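Local coordinates for putative glyoxalase superfamily protein (Ralstonia eutropha, PDB 3IUZ), which probably acts as an iron(II)-dependent dioxygenase of the 2-oxoadipate dioxygenase/decarboxylase family, converting 2-oxoadipate to 2-hydroxyglutarate, at residues 226-231 with 299-304; 157-162 with 216-221; 8-13 with 21-26; 50-55 with 199-204. All blocks are in the same frame, centred on the assembly; numbering follows the deposited sequence. Where two conformers were deposited one is given.

Contact 1 (226-231 with 299-304); sequences MAWIAT and PGSFYE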
loop_
_atom_site.group_PDB
_atom_site.type_symbol
_atom_site.label_atom_id
_atom_site.label_comp_id
_atom_site.label_asym_id
_atom_site.label_seq_id
_atom_site.Cartn_x
_atom_site.Cartn_y
_atom_site.Cartn_z
HETATM N N MSE A 226 0.230 -11.799 11.296
HETATM C CA MSE A 226 -0.294 -12.842 10.397
HETATM C C MSE A 226 -1.822 -12.923 10.518
HETATM O O MSE A 226 -2.502 -13.154 9.530
HETATM C CB MSE A 226 0.351 -14.216 10.714
HETATM C CG MSE A 226 -0.065 -15.354 9.820
HETATM SE SE MSE A 226 0.278 -15.038 7.863
HETATM C CE MSE A 226 -1.483 -15.460 7.207
ATOM N N ALA A 227 -2.377 -12.682 11.721
ATOM C CA ALA A 227 -3.831 -12.590 11.851
ATOM C C ALA A 227 -4.409 -11.473 10.950
ATOM O O ALA A 227 -5.400 -11.665 10.256
ATOM C CB ALA A 227 -4.258 -12.361 13.328
ATOM N N TRP A 228 -3.749 -10.325 10.943
ATOM C CA TRP A 228 -4.141 -9.193 10.089
ATOM C C TRP A 228 -4.095 -9.567 8.610
ATOM O O TRP A 228 -5.057 -9.361 7.850
ATOM C CB TRP A 228 -3.257 -7.976 10.419
ATOM C CG TRP A 228 -3.663 -6.769 9.769
ATOM C CD1 TRP A 228 -4.410 -5.744 10.325
ATOM C CD2 TRP A 228 -3.316 -6.337 8.441
ATOM N NE1 TRP A 228 -4.562 -4.747 9.413
ATOM C CE2 TRP A 228 -3.899 -5.078 8.254
ATOM C CE3 TRP A 228 -2.560 -6.906 7.393
ATOM C CZ2 TRP A 228 -3.787 -4.376 7.042
ATOM C CZ3 TRP A 228 -2.441 -6.232 6.211
ATOM C CH2 TRP A 228 -3.048 -4.975 6.025
ATOM N N ILE A 229 -3.013 -10.207 8.198
ATOM C CA ILE A 229 -2.897 -10.692 6.824
ATOM C C ILE A 229 -4.030 -11.643 6.476
ATOM O O ILE A 229 -4.594 -11.585 5.398
ATOM C CB ILE A 229 -1.523 -11.333 6.541
ATOM C CG1 ILE A 229 -0.407 -10.304 6.777
ATOM C CG2 ILE A 229 -1.520 -11.867 5.097
ATOM C CD1 ILE A 229 1.028 -10.852 6.709
ATOM N N ALA A 230 -4.411 -12.491 7.425
ATOM C CA ALA A 230 -5.510 -13.391 7.187
ATOM C C ALA A 230 -6.807 -12.695 6.810
ATOM O O ALA A 230 -7.599 -13.228 6.026
ATOM C CB ALA A 230 -5.704 -14.340 8.402
ATOM N N THR A 231 -7.042 -11.499 7.346
ATOM C CA THR A 231 -8.298 -10.818 7.077
ATOM C C THR A 231 -8.147 -9.837 5.923
ATOM O O THR A 231 -9.086 -9.669 5.145
ATOM C CB THR A 231 -8.897 -10.093 8.344
ATOM O OG1 THR A 231 -8.209 -8.850 8.574
ATOM C CG2 THR A 231 -8.831 -10.968 9.588
ATOM N N PRO A 299 -8.900 -5.127 13.412
ATOM C CA PRO A 299 -8.151 -3.942 12.998
ATOM C C PRO A 299 -7.987 -3.893 11.492
ATOM O O PRO A 299 -7.668 -4.908 10.881
ATOM C CB PRO A 299 -6.792 -4.141 13.655
ATOM C CG PRO A 299 -7.033 -5.018 14.768
ATOM C CD PRO A 299 -8.117 -5.962 14.327
ATOM N N GLY A 300 -8.199 -2.704 10.923
ATOM C CA GLY A 300 -8.063 -2.494 9.518
ATOM C C GLY A 300 -6.715 -1.808 9.299
ATOM O O GLY A 300 -5.692 -2.157 9.890
ATOM N N SER A 301 -6.746 -0.806 8.478
ATOM C CA SER A 301 -5.538 -0.080 8.081
ATOM C C SER A 301 -5.492 1.293 8.739
ATOM O O SER A 301 -6.455 1.704 9.404
ATOM C CB SER A 301 -5.571 0.028 6.568
ATOM O OG SER A 301 -5.490 -1.276 6.008
ATOM N N PHE A 302 -4.403 2.034 8.540
ATOM C CA PHE A 302 -4.183 3.324 9.216
ATOM C C PHE A 302 -3.518 4.357 8.306
ATOM O O PHE A 302 -3.046 4.032 7.183
ATOM C CB PHE A 302 -3.431 3.187 10.568
ATOM C CG PHE A 302 -2.002 2.658 10.499
ATOM C CD1 PHE A 302 -1.750 1.301 10.553
ATOM C CD2 PHE A 302 -0.917 3.524 10.420
ATOM C CE1 PHE A 302 -0.468 0.802 10.560
ATOM C CE2 PHE A 302 0.384 3.037 10.383
ATOM C CZ PHE A 302 0.612 1.661 10.474
ATOM N N TYR A 303 -3.574 5.607 8.748
ATOM C CA TYR A 303 -2.976 6.760 8.064
ATOM C C TYR A 303 -1.855 7.255 8.938
ATOM O O TYR A 303 -2.041 7.494 10.131
ATOM C CB TYR A 303 -4.015 7.858 7.881
ATOM C CG TYR A 303 -3.645 8.984 6.931
ATOM C CD1 TYR A 303 -2.925 10.088 7.366
ATOM C CD2 TYR A 303 -4.100 8.989 5.631
ATOM C CE1 TYR A 303 -2.609 11.126 6.515
ATOM C CE2 TYR A 303 -3.824 10.051 4.780
ATOM C CZ TYR A 303 -3.079 11.094 5.207
ATOM O OH TYR A 303 -2.772 12.127 4.335
ATOM N N GLU A 304 -0.687 7.430 8.331
ATOM C CA GLU A 304 0.535 7.711 9.031
ATOM C C GLU A 304 1.198 8.976 8.484
ATOM O O GLU A 304 1.014 9.341 7.324
ATOM C CB GLU A 304 1.495 6.513 8.869
ATOM C CG GLU A 304 2.929 6.703 9.452
ATOM C CD GLU A 304 3.778 5.466 9.231
ATOM O OE1 GLU A 304 4.379 5.315 8.146
ATOM O OE2 GLU A 304 3.785 4.623 10.137
HETATM O O HOH W 1 -7.338 -7.773 11.034
#
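With CG swung anti to the backbone N (chi1 -172°), the indole of Trp228 reaches from helix 224-232 to the carbonyls at Pro299 and Gly300. Its NE1 donates to Gly300 O at 2.9 Å, and the bond is nearly straight, with an N-H...O angle of 168°. The oxygen lies in the ring plane of Trp228, as suits an indole N-H, yet the donor stands 52° out of the carbonyl plane of Gly300, so the bond is well aimed at the nitrogen end and poorly directed at a lone pair. Pro299 O sits obliquely to the ring, 3.4 Å from CD1, and is not bonded to NE1. Farther along the same edge, Trp228 CZ2 lies 3.7 Å from Ser301 OG, whose own hydrogen-bond partner is Phe236 O.

Three residues on, a second link runs through water, which donates both to Thr231 OG1 (2.8 Å) and to Pro299 O (2.9 Å). The helix thus binds successive carbonyls, one by indole N-H and one by water, in the loop leading into strand 302-304 of the family's mixed sheet. Arg86 makes a cation-pi contact with Trp228, helix 213-222 packs on Ala227 and Ala230, and residues 302-304 run beside, and parallel to, strand 238-242.

Contact 2 (157-162 with 216-221); sequences REAVGR and YETLLR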
loop_
_atom_site.group_PDB
_atom_site.type_symbol
_atom_site.label_atom_id
_atom_site.label_comp_id
_atom_site.label_asym_id
_atom_site.label_seq_id
_atom_site.Cartn_x
_atom_site.Cartn_y
_atom_site.Cartn_z
ATOM N N ARG A 157 1.289 -23.078 11.624
ATOM C CA ARG A 157 1.706 -23.276 10.232
ATOM C C ARG A 157 0.646 -23.975 9.378
ATOM O O ARG A 157 0.469 -23.629 8.218
ATOM C CB ARG A 157 3.084 -23.957 10.172
ATOM C CG ARG A 157 4.170 -22.997 10.713
ATOM C CD ARG A 157 5.595 -23.519 10.963
ATOM N NE ARG A 157 5.659 -24.908 10.703
ATOM C CZ ARG A 157 5.639 -25.862 11.611
ATOM N NH1 ARG A 157 5.643 -25.620 12.918
ATOM N NH2 ARG A 157 5.663 -27.080 11.177
ATOM N N GLU A 158 -0.095 -24.920 9.963
ATOM C CA GLU A 158 -1.254 -25.523 9.292
ATOM C C GLU A 158 -2.358 -24.508 9.038
ATOM O O GLU A 158 -3.018 -24.539 8.004
ATOM C CB GLU A 158 -1.833 -26.639 10.157
ATOM C CG GLU A 158 -0.924 -27.839 10.279
ATOM C CD GLU A 158 -1.284 -28.716 11.478
ATOM O OE1 GLU A 158 -2.416 -28.553 12.042
ATOM O OE2 GLU A 158 -0.420 -29.555 11.844
ATOM N N ALA A 159 -2.569 -23.623 10.007
ATOM C CA ALA A 159 -3.554 -22.559 9.864
ATOM C C ALA A 159 -3.168 -21.623 8.706
ATOM O O ALA A 159 -4.018 -21.288 7.885
ATOM C CB ALA A 159 -3.695 -21.783 11.140
ATOM N N VAL A 160 -1.889 -21.244 8.643
ATOM C CA VAL A 160 -1.433 -20.403 7.546
ATOM C C VAL A 160 -1.818 -21.013 6.191
ATOM O O VAL A 160 -2.465 -20.359 5.376
ATOM C CB VAL A 160 0.068 -20.073 7.634
ATOM C CG1 VAL A 160 0.554 -19.339 6.333
ATOM C CG2 VAL A 160 0.330 -19.240 8.865
ATOM N N GLY A 161 -1.483 -22.280 5.978
ATOM C CA GLY A 161 -1.735 -22.905 4.708
ATOM C C GLY A 161 -3.209 -23.024 4.376
ATOM O O GLY A 161 -3.613 -22.848 3.234
ATOM N N ARG A 162 -4.044 -23.302 5.374
ATOM C CA ARG A 162 -5.474 -23.308 5.095
ATOM C C ARG A 162 -5.966 -21.925 4.662
ATOM O O ARG A 162 -6.846 -21.839 3.827
ATOM C CB ARG A 162 -6.310 -23.825 6.275
ATOM C CG ARG A 162 -6.372 -25.331 6.360
ATOM C CD ARG A 162 -7.493 -25.743 7.302
ATOM N NE ARG A 162 -7.123 -25.311 8.634
ATOM C CZ ARG A 162 -6.283 -25.970 9.420
ATOM N NH1 ARG A 162 -5.753 -27.125 9.031
ATOM N NH2 ARG A 162 -5.995 -25.488 10.605
ATOM N N TYR A 216 -8.134 -18.062 12.110
ATOM C CA TYR A 216 -7.833 -16.663 12.439
ATOM C C TYR A 216 -7.361 -16.569 13.875
ATOM O O TYR A 216 -6.306 -15.958 14.179
ATOM C CB TYR A 216 -9.046 -15.732 12.203
ATOM C CG TYR A 216 -8.849 -14.354 12.805
ATOM C CD1 TYR A 216 -8.020 -13.420 12.180
ATOM C CD2 TYR A 216 -9.458 -13.989 14.019
ATOM C CE1 TYR A 216 -7.815 -12.160 12.726
ATOM C CE2 TYR A 216 -9.244 -12.695 14.594
ATOM C CZ TYR A 216 -8.450 -11.787 13.962
ATOM O OH TYR A 216 -8.200 -10.524 14.513
ATOM N N GLU A 217 -8.086 -17.249 14.755
ATOM C CA GLU A 217 -7.774 -17.222 16.182
ATOM C C GLU A 217 -6.473 -17.952 16.486
ATOM O O GLU A 217 -5.660 -17.464 17.254
ATOM C CB GLU A 217 -8.964 -17.746 17.005
ATOM C CG GLU A 217 -10.169 -16.802 16.874
ATOM C CD GLU A 217 -11.503 -17.375 17.333
ATOM O OE1 GLU A 217 -11.633 -18.604 17.528
ATOM O OE2 GLU A 217 -12.433 -16.558 17.488
ATOM N N THR A 218 -6.245 -19.098 15.853
ATOM C CA THR A 218 -4.944 -19.790 15.997
ATOM C C THR A 218 -3.785 -18.879 15.630
ATOM O O THR A 218 -2.770 -18.802 16.363
ATOM C CB THR A 218 -4.880 -21.047 15.140
ATOM O OG1 THR A 218 -5.839 -21.995 15.634
ATOM C CG2 THR A 218 -3.465 -21.662 15.149
ATOM N N LEU A 219 -3.931 -18.161 14.517
ATOM C CA LEU A 219 -2.881 -17.225 14.105
ATOM C C LEU A 219 -2.735 -16.119 15.132
ATOM O O LEU A 219 -1.613 -15.729 15.520
ATOM C CB LEU A 219 -3.166 -16.650 12.707
ATOM C CG LEU A 219 -3.299 -17.664 11.516
ATOM C CD1 LEU A 219 -3.792 -16.955 10.248
ATOM C CD2 LEU A 219 -2.026 -18.428 11.249
ATOM N N LEU A 220 -3.865 -15.606 15.580
ATOM C CA LEU A 220 -3.818 -14.446 16.454
ATOM C C LEU A 220 -3.118 -14.725 17.780
ATOM O O LEU A 220 -2.496 -13.826 18.340
ATOM C CB LEU A 220 -5.214 -13.905 16.683
ATOM C CG LEU A 220 -5.387 -12.596 17.437
ATOM C CD1 LEU A 220 -4.527 -11.445 16.877
ATOM C CD2 LEU A 220 -6.894 -12.251 17.481
ATOM N N ARG A 221 -3.183 -15.955 18.257
ATOM C CA ARG A 221 -2.493 -16.306 19.486
ATOM C C ARG A 221 -0.963 -16.184 19.393
ATOM O O ARG A 221 -0.299 -16.001 20.409
ATOM C CB ARG A 221 -2.873 -17.702 19.917
ATOM C CG ARG A 221 -4.380 -17.854 20.050
ATOM C CD ARG A 221 -4.860 -18.837 21.091
ATOM N NE ARG A 221 -6.316 -18.907 20.946
ATOM C CZ ARG A 221 -6.955 -19.759 20.137
ATOM N NH1 ARG A 221 -6.290 -20.664 19.413
ATOM N NH2 ARG A 221 -8.284 -19.704 20.055
#
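Thr218 and Leu219 meet Ala159 and Val160 in an apolar helix-helix packing, in which helices 154-164 and 213-222 cross steeply in an antiparallel sense. The axes of the two segments approach to 9.0 Å and cross at 133° (signed -133°). Ala159 and Leu219 bring their CA atoms to 6.8 Å, and a small alanine at this point suits that approach.

Just before the segment, Asp215 holds Arg162 in a salt bridge, a polar link between the same two helices. Along 216-221, Thr218 comes first among the residues that touch. Its methyl, CG2, is anti to the backbone N and faces Ala159 CB at 4.0 Å; the hydroxyl on the other branch is bonded to Ala214 O within its own helix. Leu219 follows and covers the most surface on its side. With CG anti to the carbonyl carbon (chi1 -59°), it sends CD2 between two side chains of the partner helix, where it rests 3.7 Å from Ala159 CB, while its CD1 branch serves helix 224-232 through Ala230. Packing is tightest where Val160 and Leu219 cross nearly perpendicularly: CG2 of Val160 stands only 3.4 Å from CD2 of Leu219.

Contact 3 (8-13 with 21-26); sequences TLLSAN and HLLSLV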
loop_
_atom_site.group_PDB
_atom_site.type_symbol
_atom_site.label_atom_id
_atom_site.label_comp_id
_atom_site.label_asym_id
_atom_site.label_seq_id
_atom_site.Cartn_x
_atom_site.Cartn_y
_atom_site.Cartn_z
ATOM N N THR A 8 -6.074 12.332 -16.498
ATOM C CA THR A 8 -6.791 11.413 -17.411
ATOM C C THR A 8 -6.717 9.968 -16.928
ATOM O O THR A 8 -7.731 9.262 -16.873
ATOM C CB THR A 8 -6.232 11.488 -18.817
ATOM O OG1 THR A 8 -6.289 12.845 -19.242
ATOM C CG2 THR A 8 -7.060 10.594 -19.848
ATOM N N LEU A 9 -5.523 9.540 -16.519
ATOM C CA LEU A 9 -5.351 8.204 -15.963
ATOM C C LEU A 9 -6.246 7.990 -14.723
ATOM O O LEU A 9 -6.847 6.923 -14.570
ATOM C CB LEU A 9 -3.866 7.966 -15.599
ATOM C CG LEU A 9 -2.876 7.960 -16.760
ATOM C CD1 LEU A 9 -1.415 8.005 -16.231
ATOM C CD2 LEU A 9 -3.140 6.691 -17.673
ATOM N N LEU A 10 -6.299 8.983 -13.846
ATOM C CA LEU A 10 -7.150 8.953 -12.645
ATOM C C LEU A 10 -8.635 8.892 -13.000
ATOM O O LEU A 10 -9.396 8.029 -12.517
ATOM C CB LEU A 10 -6.892 10.202 -11.755
ATOM C CG LEU A 10 -5.569 10.212 -10.969
ATOM C CD1 LEU A 10 -5.501 11.330 -9.919
ATOM C CD2 LEU A 10 -5.348 8.906 -10.299
ATOM N N SER A 11 -9.017 9.759 -13.897
ATOM C CA SER A 11 -10.419 9.940 -14.274
ATOM C C SER A 11 -11.026 8.672 -14.861
ATOM O O SER A 11 -12.156 8.353 -14.562
ATOM C CB SER A 11 -10.550 11.122 -15.250
ATOM O OG SER A 11 -11.881 11.583 -15.240
ATOM N N ALA A 12 -10.243 7.933 -15.644
ATOM C CA ALA A 12 -10.674 6.662 -16.245
ATOM C C ALA A 12 -10.871 5.602 -15.140
ATOM O O ALA A 12 -11.636 4.681 -15.286
ATOM C CB ALA A 12 -9.657 6.174 -17.266
ATOM N N ASN A 13 -10.200 5.747 -14.018
ATOM C CA ASN A 13 -10.376 4.810 -12.939
ATOM C C ASN A 13 -11.294 5.267 -11.798
ATOM O O ASN A 13 -11.866 4.434 -11.144
ATOM C CB ASN A 13 -9.017 4.450 -12.376
ATOM C CG ASN A 13 -8.261 3.520 -13.306
ATOM O OD1 ASN A 13 -8.397 2.327 -13.181
ATOM N ND2 ASN A 13 -7.508 4.063 -14.266
ATOM N N HIS A 21 -11.273 15.819 -6.569
ATOM C CA HIS A 21 -10.923 15.916 -5.142
ATOM C C HIS A 21 -9.478 15.446 -4.925
ATOM O O HIS A 21 -8.684 16.100 -4.244
ATOM C CB HIS A 21 -11.866 15.038 -4.313
ATOM C CG HIS A 21 -11.450 14.852 -2.879
ATOM N ND1 HIS A 21 -11.503 15.868 -1.940
ATOM C CD2 HIS A 21 -11.042 13.747 -2.205
ATOM C CE1 HIS A 21 -11.091 15.411 -0.770
ATOM N NE2 HIS A 21 -10.831 14.121 -0.895
ATOM N N LEU A 22 -9.145 14.313 -5.531
ATOM C CA LEU A 22 -7.831 13.741 -5.355
ATOM C C LEU A 22 -6.720 14.698 -5.875
ATOM O O LEU A 22 -5.670 14.850 -5.228
ATOM C CB LEU A 22 -7.774 12.361 -6.028
ATOM C CG LEU A 22 -6.727 11.421 -5.433
ATOM C CD1 LEU A 22 -6.927 11.229 -3.926
ATOM C CD2 LEU A 22 -6.749 10.097 -6.186
ATOM N N LEU A 23 -6.964 15.359 -7.010
ATOM C CA LEU A 23 -5.944 16.226 -7.598
ATOM C C LEU A 23 -5.815 17.498 -6.766
ATOM O O LEU A 23 -4.754 18.094 -6.697
ATOM C CB LEU A 23 -6.222 16.558 -9.074
ATOM C CG LEU A 23 -6.054 15.440 -10.121
ATOM C CD1 LEU A 23 -6.627 15.860 -11.463
ATOM C CD2 LEU A 23 -4.599 15.016 -10.299
ATOM N N SER A 24 -6.883 17.937 -6.108
ATOM C CA SER A 24 -6.712 19.103 -5.271
ATOM C C SER A 24 -6.041 18.733 -3.944
ATOM O O SER A 24 -5.446 19.579 -3.323
ATOM C CB SER A 24 -8.035 19.802 -5.028
ATOM O OG SER A 24 -8.754 19.075 -4.070
ATOM N N LEU A 25 -6.087 17.466 -3.549
ATOM C CA LEU A 25 -5.579 17.041 -2.236
ATOM C C LEU A 25 -4.093 16.604 -2.278
ATOM O O LEU A 25 -3.300 17.038 -1.450
ATOM C CB LEU A 25 -6.406 15.868 -1.716
ATOM C CG LEU A 25 -5.970 15.226 -0.413
ATOM C CD1 LEU A 25 -6.084 16.215 0.757
ATOM C CD2 LEU A 25 -6.789 13.896 -0.211
ATOM N N VAL A 26 -3.763 15.730 -3.227
ATOM C CA VAL A 26 -2.494 15.019 -3.252
ATOM C C VAL A 26 -1.536 15.654 -4.263
ATOM O O VAL A 26 -1.847 15.711 -5.465
ATOM C CB VAL A 26 -2.686 13.570 -3.628
ATOM C CG1 VAL A 26 -1.330 12.810 -3.611
ATOM C CG2 VAL A 26 -3.681 12.913 -2.662
#
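Helices 4-14 and 16-25 come together around Leu10 and Leu22, whose CA atoms, the nearest pair across the two segments, are 8.7 Å apart, a wide spacing that long side chains have to fill. Leu10 does so from the 8-13 side. Its CG lies anti to the carbonyl carbon (chi1 -74°), which extends the methyl CD1 across the gap, and that one carbon makes both contacts. It meets CD2 of Leu23 at 3.8 Å and CD2 of Leu22 at 4.1 Å. Leu22 has CG anti to its backbone N (chi1 -155°), a first torsion that differs from that of Leu23, and from neighbouring positions their CD2 methyls converge on the same Leu10 methyl. The side chain of Leu22 crosses Leu10 at about a right angle, that of Leu23 more obliquely.

No hydrogen bond spans the interface; the polar side chains turn to other partners. Asn13 ND2 donates to Leu9 O in its own helix at 3.0 Å with an N-H...O angle of 167°, in its own amide plane, and bonds also to Ala194 O of helix 190-200. Ser24 OG donates to His21 O. Leu10 also packs on Met51 and Val52 of helix 42-60. Two successive helices, joined by a very short connection, thus pack across each other through leucines at the N-terminal end of the chain.

Contact 4 (50-55 with 199-204); sequences NMVLFA and LLVPCF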
loop_
_atom_site.group_PDB
_atom_site.type_symbol
_atom_site.label_atom_id
_atom_site.label_comp_id
_atom_site.label_asym_id
_atom_site.label_seq_id
_atom_site.Cartn_x
_atom_site.Cartn_y
_atom_site.Cartn_z
ATOM N N ASN A 50 -0.518 4.973 -7.804
ATOM C CA ASN A 50 -0.358 5.255 -6.399
ATOM C C ASN A 50 -1.492 6.095 -5.854
ATOM O O ASN A 50 -1.932 5.860 -4.751
ATOM C CB ASN A 50 0.961 5.969 -6.101
ATOM C CG ASN A 50 2.147 5.031 -6.179
ATOM O OD1 ASN A 50 1.948 3.829 -6.337
ATOM N ND2 ASN A 50 3.396 5.590 -6.158
HETATM N N MSE A 51 -1.918 7.079 -6.635
HETATM C CA MSE A 51 -2.961 7.946 -6.229
HETATM C C MSE A 51 -4.313 7.194 -6.152
HETATM O O MSE A 51 -5.141 7.509 -5.293
HETATM C CB MSE A 51 -3.012 9.163 -7.176
HETATM C CG MSE A 51 -1.762 10.141 -7.020
HETATM SE SE MSE A 51 -1.778 11.483 -8.328
HETATM C CE MSE A 51 -2.933 12.797 -7.487
ATOM N N VAL A 52 -4.546 6.254 -7.084
ATOM C CA VAL A 52 -5.762 5.473 -7.093
ATOM C C VAL A 52 -5.762 4.607 -5.857
ATOM O O VAL A 52 -6.795 4.516 -5.156
ATOM C CB VAL A 52 -5.924 4.666 -8.392
ATOM C CG1 VAL A 52 -7.116 3.705 -8.280
ATOM C CG2 VAL A 52 -6.034 5.637 -9.585
ATOM N N LEU A 53 -4.585 4.059 -5.516
ATOM C CA LEU A 53 -4.468 3.174 -4.373
ATOM C C LEU A 53 -4.657 3.956 -3.050
ATOM O O LEU A 53 -5.290 3.484 -2.117
ATOM C CB LEU A 53 -3.124 2.400 -4.394
ATOM C CG LEU A 53 -2.995 1.318 -5.486
ATOM C CD1 LEU A 53 -1.553 0.730 -5.499
ATOM C CD2 LEU A 53 -4.074 0.217 -5.296
ATOM N N PHE A 54 -4.096 5.146 -3.000
ATOM C CA PHE A 54 -4.303 6.095 -1.922
ATOM C C PHE A 54 -5.798 6.417 -1.731
ATOM O O PHE A 54 -6.321 6.327 -0.621
ATOM C CB PHE A 54 -3.483 7.367 -2.161
ATOM C CG PHE A 54 -3.561 8.364 -1.023
ATOM C CD1 PHE A 54 -2.798 8.186 0.115
ATOM C CD2 PHE A 54 -4.423 9.450 -1.075
ATOM C CE1 PHE A 54 -2.869 9.095 1.195
ATOM C CE2 PHE A 54 -4.544 10.341 0.023
ATOM C CZ PHE A 54 -3.717 10.185 1.153
ATOM N N ALA A 55 -6.502 6.722 -2.806
ATOM C CA ALA A 55 -7.929 6.947 -2.713
ATOM C C ALA A 55 -8.669 5.741 -2.136
ATOM O O ALA A 55 -9.650 5.905 -1.383
ATOM C CB ALA A 55 -8.488 7.340 -4.050
ATOM N N LEU A 199 -6.305 -2.730 -13.878
ATOM C CA LEU A 199 -6.048 -4.157 -13.737
ATOM C C LEU A 199 -5.122 -4.393 -12.596
ATOM O O LEU A 199 -5.157 -5.476 -12.000
ATOM C CB LEU A 199 -5.426 -4.745 -14.997
ATOM C CG LEU A 199 -6.348 -4.809 -16.225
ATOM C CD1 LEU A 199 -5.495 -5.143 -17.494
ATOM C CD2 LEU A 199 -7.447 -5.847 -15.951
ATOM N N LEU A 200 -4.309 -3.400 -12.261
ATOM C CA LEU A 200 -3.374 -3.581 -11.157
ATOM C C LEU A 200 -4.014 -3.334 -9.801
ATOM O O LEU A 200 -3.600 -3.948 -8.806
ATOM C CB LEU A 200 -2.146 -2.678 -11.294
ATOM C CG LEU A 200 -1.229 -2.996 -12.488
ATOM C CD1 LEU A 200 -0.029 -2.018 -12.506
ATOM C CD2 LEU A 200 -0.721 -4.482 -12.443
ATOM N N VAL A 201 -4.981 -2.425 -9.745
ATOM C CA VAL A 201 -5.556 -2.052 -8.457
ATOM C C VAL A 201 -6.101 -3.276 -7.672
ATOM O O VAL A 201 -5.837 -3.378 -6.448
ATOM C CB VAL A 201 -6.573 -0.912 -8.603
ATOM C CG1 VAL A 201 -7.505 -0.828 -7.358
ATOM C CG2 VAL A 201 -5.832 0.431 -8.899
ATOM N N PRO A 202 -6.772 -4.222 -8.340
ATOM C CA PRO A 202 -7.263 -5.403 -7.614
ATOM C C PRO A 202 -6.202 -6.362 -7.081
ATOM O O PRO A 202 -6.555 -7.271 -6.321
ATOM C CB PRO A 202 -8.194 -6.086 -8.648
ATOM C CG PRO A 202 -8.652 -4.960 -9.517
ATOM C CD PRO A 202 -7.349 -4.171 -9.689
ATOM N N CYS A 203 -4.911 -6.165 -7.416
ATOM C CA CYS A 203 -3.848 -6.965 -6.815
ATOM C C CYS A 203 -3.591 -6.569 -5.366
ATOM O O CYS A 203 -3.062 -7.365 -4.558
ATOM C CB CYS A 203 -2.527 -6.802 -7.605
ATOM S SG CYS A 203 -2.630 -7.302 -9.354
ATOM N N PHE A 204 -3.919 -5.312 -5.033
ATOM C CA PHE A 204 -3.717 -4.767 -3.695
ATOM C C PHE A 204 -4.954 -4.997 -2.848
ATOM O O PHE A 204 -5.595 -4.039 -2.335
ATOM C CB PHE A 204 -3.321 -3.286 -3.776
ATOM C CG PHE A 204 -2.090 -3.060 -4.584
ATOM C CD1 PHE A 204 -2.169 -2.951 -5.964
ATOM C CD2 PHE A 204 -0.845 -3.000 -3.979
ATOM C CE1 PHE A 204 -1.055 -2.788 -6.725
ATOM C CE2 PHE A 204 0.291 -2.805 -4.747
ATOM C CZ PHE A 204 0.198 -2.696 -6.092
#
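Van der Waals contact between branched aliphatic side chains forms one part of this interface, where Val52 and Leu53 of helix 42-60 face Val201. The backbones come closest at Leu53 and Val201, with 6.7 Å between their CA atoms. Val201 CG2, anti to its carbonyl carbon, touches Val52 CG1 at 3.6 Å and Leu53 CD2 at 4.0 Å, so one methyl fits against two successive residues of the helix. The two valine side chains lie roughly crosswise.

A CH-pi interaction is the second kind. Leu53 CD1 stands over one face of the Phe204 ring, 3.7 Å from its centroid and only 8° off the ring normal, while the other methyl, CD2, lies 3.8 Å from Phe204 CD1. Leu53 therefore divides its branches: CD1 sits over the middle of the ring, and CD2 fills the angle between ring and Val201. Chi1 of -71° puts CG beside the backbone N, and from there the two methyls reach Phe204 and Val201.

No hydrogen bond crosses. Within 199-204, backbone bonds Cys203 N to Leu200 O (2.9 Å) and Phe204 N to Val201 O are the i to i-3 bonds of the 3-10 segment 201-203. Phe103 meets the Phe204 ring from outside the pair. Near the centre of the chain, this 3-10 segment, in the same part of the chain as helix 190-200, and Phe204 dock on the long helix 42-60 by apolar packing with a CH-pi contact.

In the fold
Contact 4 lies closest to the chain's centre, about 8 Å from it, and contact 2 farthest, about 23 Å, yet all four are largely buried. Contacts 3 and 4 touch because helix 42-60, one side of contact 4, also packs on Leu10 and Leu22 of contact 3: Leu10 CD2 is 3.4 Å from Val52 CG2. Contacts 1 and 2 meet at the 213-222 and 224-232 helices, which follow each other in the chain. Tyr303 and Phe54 join contact 1 to contact 4, whereas contacts 2 and 3 stand about 39 Å apart between centres. The chemistry divides accordingly: the three contacts among helices and turns are apolar, while contact 1, where a helix meets the approach to a strand, relies on backbone carbonyls and water.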